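Local coordinates for sugar fermentation stimulation protein homolog (PDB 4DA2) that probably binds DNA, pairing an OB-fold domain with a PD-(D/E)xK nuclease-type domain that holds calcium ions in this crystal, at residues R17-N20 with R21-L25; F70-G74 with K75-I79. The protein carries 1 engineered substitution. All blocks are in the same frame, centred on the assembly; numbering follows the deposited sequence.

Interaction 1: residues R17-N20 with R21-L25; sequences RRVN and RFVGL
R18 and N20 reach across to R21, F22 and V23 through two different torsions. CG of R18 lies anti to the backbone N (chi1 -162°), and the chain then runs extended toward R21. CG of N20 sits between its own N and carbonyl carbon (chi1 52°), which turns the amide inward over the loop. The setting is a beta hairpin of the OB domain, joining strands 11-18 and 23-28. R17 and L25 form an antiparallel hydrogen-bonded pair, with L25 N 2.8 Å from R17 O. R18 and G24 form the non-hydrogen-bonded pair next to it. Beyond them V23 O accepts from two donors, V19 N at 2.9 Å and N20 N at 3.3 Å. Two side chains bind the backbone of the loop. N20 OD1 takes the N-H of F22 at 2.9 Å, and a weak bond from V23 N. On the face that carries R18, its NH2 gives a bond to R21 O at 2.9 Å, with that oxygen near the guanidinium plane. The same guanidinium reaches G41 O through NH1, so R18 also ties the hairpin to a neighbouring loop. On the face of R17 and L25, V19 CG2 packs on L25 CG at 3.7 Å. R17 lies alongside L25, pointing the same way, and L25 CD1 sits over one face of the R17 guanidinium, 3.6 Å from R17 NH2.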
# COMPACT_ATOMS: atom_id res chain seq x y z
N ARG A 17 19.03 -11.25 1.08
CA ARG A 17 19.44 -10.08 0.29
C ARG A 17 18.49 -9.72 -0.84
O ARG A 17 17.77 -10.57 -1.38
CB ARG A 17 20.89 -10.20 -0.21
CG ARG A 17 21.11 -11.22 -1.30
CD ARG A 17 22.61 -11.39 -1.63
NE ARG A 17 22.81 -12.47 -2.59
CZ ARG A 17 22.82 -12.33 -3.92
NH1 ARG A 17 22.62 -11.14 -4.48
NH2 ARG A 17 23.04 -13.38 -4.70
N ARG A 18 18.48 -8.44 -1.19
CA ARG A 18 17.68 -8.00 -2.30
C ARG A 18 18.52 -8.12 -3.57
O ARG A 18 19.64 -7.62 -3.62
CB ARG A 18 17.15 -6.57 -2.07
CG ARG A 18 15.98 -6.23 -2.96
CD ARG A 18 15.27 -4.97 -2.51
NE ARG A 18 14.07 -4.74 -3.32
CZ ARG A 18 13.25 -3.69 -3.18
NH1 ARG A 18 13.50 -2.78 -2.25
NH2 ARG A 18 12.18 -3.57 -3.96
N VAL A 19 17.98 -8.80 -4.58
CA VAL A 19 18.70 -9.02 -5.84
C VAL A 19 18.51 -7.83 -6.77
O VAL A 19 19.48 -7.30 -7.33
CB VAL A 19 18.24 -10.33 -6.53
CG1 VAL A 19 18.89 -10.52 -7.90
CG2 VAL A 19 18.52 -11.55 -5.61
N ASN A 20 17.26 -7.43 -6.94
CA ASN A 20 16.91 -6.18 -7.61
C ASN A 20 15.59 -5.68 -7.05
O ASN A 20 15.12 -6.17 -6.02
CB ASN A 20 16.85 -6.37 -9.13
CG ASN A 20 15.96 -7.53 -9.55
OD1 ASN A 20 14.82 -7.69 -9.09
ND2 ASN A 20 16.47 -8.34 -10.47
N ARG A 21 14.97 -4.73 -7.73
CA ARG A 21 13.73 -4.15 -7.21
C ARG A 21 12.53 -5.12 -7.22
O ARG A 21 11.56 -4.91 -6.48
CB ARG A 21 13.42 -2.81 -7.90
CG ARG A 21 13.05 -2.88 -9.36
CD ARG A 21 13.09 -1.47 -9.96
NE ARG A 21 12.62 -1.40 -11.34
CZ ARG A 21 13.33 -1.76 -12.40
NH1 ARG A 21 14.56 -2.24 -12.26
NH2 ARG A 21 12.81 -1.65 -13.62
N PHE A 22 12.61 -6.20 -8.01
CA PHE A 22 11.52 -7.16 -8.14
C PHE A 22 11.72 -8.47 -7.37
O PHE A 22 10.76 -9.21 -7.16
CB PHE A 22 11.32 -7.56 -9.62
CG PHE A 22 11.08 -6.41 -10.52
CD1 PHE A 22 9.87 -5.73 -10.47
CD2 PHE A 22 12.07 -5.97 -11.39
CE1 PHE A 22 9.64 -4.63 -11.30
CE2 PHE A 22 11.85 -4.88 -12.22
CZ PHE A 22 10.62 -4.22 -12.17
N VAL A 23 12.95 -8.76 -6.98
CA VAL A 23 13.28 -10.08 -6.42
C VAL A 23 14.21 -10.04 -5.22
O VAL A 23 15.16 -9.26 -5.18
CB VAL A 23 13.85 -11.01 -7.53
CG1 VAL A 23 14.55 -12.23 -6.94
CG2 VAL A 23 12.73 -11.43 -8.49
N GLY A 24 13.93 -10.90 -4.24
CA GLY A 24 14.83 -11.07 -3.09
C GLY A 24 15.17 -12.53 -2.89
O GLY A 24 14.47 -13.41 -3.40
N LEU A 25 16.25 -12.79 -2.15
CA LEU A 25 16.55 -14.15 -1.68
C LEU A 25 16.25 -14.25 -0.19
O LEU A 25 16.62 -13.37 0.60
CB LEU A 25 18.02 -14.51 -1.95
CG LEU A 25 18.46 -14.52 -3.41
CD1 LEU A 25 19.95 -14.75 -3.54
CD2 LEU A 25 17.65 -15.60 -4.20

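Interaction 2: residues F70-G74 with K75-I79; sequences FEDHG and KIAII
D72 and K75 bond to each other twice across a type I' beta turn, the tight end of a beta hairpin. D72 N is 2.9 Å from K75 O, and K75 N is 2.9 Å from D72 O. In both bonds the donor stands well above the carbonyl plane. F70 and A77 make the next hydrogen-bonded pair, with A77 N 2.8 Å from F70 O. Between them E71 faces I76 in a non-hydrogen-bonded pair, where CA-H...O contacts run from I76 CA to F70 O and from E71 CA to K75 O. At the open end I79 CD1 meets the edge of the F70 ring, 4.0 Å from F70 CE2. G74 has backbone angles that call for glycine. E71 holds this turn from one side: its chain bends about the CB-CG bond (chi2 -77°), and OE2 takes the N-H of G74 at 2.9 Å from above the carboxylate plane. An alanine here would remove that carboxylate and is likely to leave the G74 N-H without its acceptor and the turn less firmly fixed. On the opposite face D72 CB lies 4.0 Å from A77 CB, and D72 OD2 forms a salt bridge with R138. The F70 ring also meets that of F46. Outward, E71 and I76 touch strand 52-57, while K75, I76 and I78 lie against strand 207-215 and Q84 of helix 81-93 bonds to I78 O.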
# COMPACT_ATOMS: atom_id res chain seq x y z
N PHE A 70 7.20 -8.27 6.66
CA PHE A 70 8.25 -8.47 7.64
C PHE A 70 7.70 -8.40 9.06
O PHE A 70 6.69 -7.74 9.35
CB PHE A 70 9.33 -7.40 7.48
CG PHE A 70 10.20 -7.58 6.26
CD1 PHE A 70 11.43 -8.23 6.37
CD2 PHE A 70 9.80 -7.12 5.00
CE1 PHE A 70 12.25 -8.42 5.26
CE2 PHE A 70 10.63 -7.30 3.87
CZ PHE A 70 11.85 -7.94 4.01
N GLU A 71 8.40 -9.07 9.97
CA GLU A 71 8.03 -9.03 11.37
C GLU A 71 8.21 -7.60 11.81
O GLU A 71 9.20 -6.94 11.47
CB GLU A 71 8.96 -9.98 12.17
CG GLU A 71 8.65 -10.07 13.68
CD GLU A 71 9.14 -8.88 14.51
OE1 GLU A 71 10.09 -8.18 14.08
OE2 GLU A 71 8.57 -8.65 15.62
N ASP A 72 7.24 -7.11 12.58
CA ASP A 72 7.28 -5.73 13.02
C ASP A 72 6.48 -5.68 14.29
O ASP A 72 5.26 -5.91 14.27
CB ASP A 72 6.70 -4.78 11.95
CG ASP A 72 6.92 -3.32 12.26
OD1 ASP A 72 7.82 -3.01 13.05
OD2 ASP A 72 6.22 -2.46 11.67
N HIS A 73 7.18 -5.46 15.40
CA HIS A 73 6.56 -5.34 16.71
C HIS A 73 5.60 -6.49 17.05
O HIS A 73 4.54 -6.30 17.66
CB HIS A 73 5.92 -3.95 16.87
CG HIS A 73 6.92 -2.84 16.72
ND1 HIS A 73 8.13 -2.84 17.39
CD2 HIS A 73 6.91 -1.72 15.97
CE1 HIS A 73 8.81 -1.75 17.06
NE2 HIS A 73 8.09 -1.06 16.20
N GLY A 74 5.99 -7.71 16.67
CA GLY A 74 5.22 -8.88 17.00
C GLY A 74 4.11 -9.21 16.01
O GLY A 74 3.47 -10.26 16.10
N LYS A 75 3.89 -8.31 15.07
CA LYS A 75 2.88 -8.51 14.04
C LYS A 75 3.65 -8.55 12.72
O LYS A 75 4.89 -8.75 12.70
CB LYS A 75 1.85 -7.34 14.04
CG LYS A 75 1.16 -7.01 15.39
CD LYS A 75 0.08 -8.02 15.76
CE LYS A 75 -0.89 -7.53 16.88
NZ LYS A 75 -0.23 -7.31 18.21
N ILE A 76 2.95 -8.32 11.61
CA ILE A 76 3.59 -8.29 10.29
C ILE A 76 3.25 -7.00 9.53
O ILE A 76 2.06 -6.70 9.36
CB ILE A 76 3.17 -9.50 9.45
CG1 ILE A 76 3.63 -10.80 10.14
CG2 ILE A 76 3.79 -9.39 8.04
CD1 ILE A 76 2.93 -12.08 9.63
N ALA A 77 4.28 -6.26 9.09
CA ALA A 77 4.09 -5.11 8.19
C ALA A 77 3.91 -5.67 6.77
O ALA A 77 4.70 -6.51 6.34
CB ALA A 77 5.29 -4.21 8.23
N ILE A 78 2.89 -5.22 6.05
CA ILE A 78 2.64 -5.76 4.71
C ILE A 78 3.33 -4.84 3.71
O ILE A 78 2.89 -3.69 3.49
CB ILE A 78 1.13 -5.88 4.40
CG1 ILE A 78 0.44 -6.82 5.41
CG2 ILE A 78 0.96 -6.36 2.94
CD1 ILE A 78 -1.12 -6.84 5.36
N ILE A 79 4.36 -5.36 3.07
CA ILE A 79 5.03 -4.62 1.99
C ILE A 79 4.50 -4.85 0.59
O ILE A 79 4.74 -4.02 -0.30
CB ILE A 79 6.56 -4.86 2.00
CG1 ILE A 79 6.90 -6.30 1.63
CG2 ILE A 79 7.14 -4.43 3.35
CD1 ILE A 79 8.18 -6.43 0.78

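In the fold
Along the chain, interaction 1 comes first. It closes the short loop between strands 11-18 and 23-28. The chain then builds strands 31-36 and 52-57 before strand 65-72 leads into interaction 2, which closes the turn to strand 75-78. The two contacts are in series and neither encloses the other. Both hairpins belong to the same mixed sheet of the OB domain. The centres of interaction 1 and interaction 2 are about 19 Å apart. The nearest atoms of interaction 1 and interaction 2 are about 7 Å apart, without touching. The partners named for interaction 1 lie in this domain, whereas interaction 2 borders the PD-(D/E)xK domain. N39 relates to both, through a weak bond to R18 and a hydrogen bond to I79.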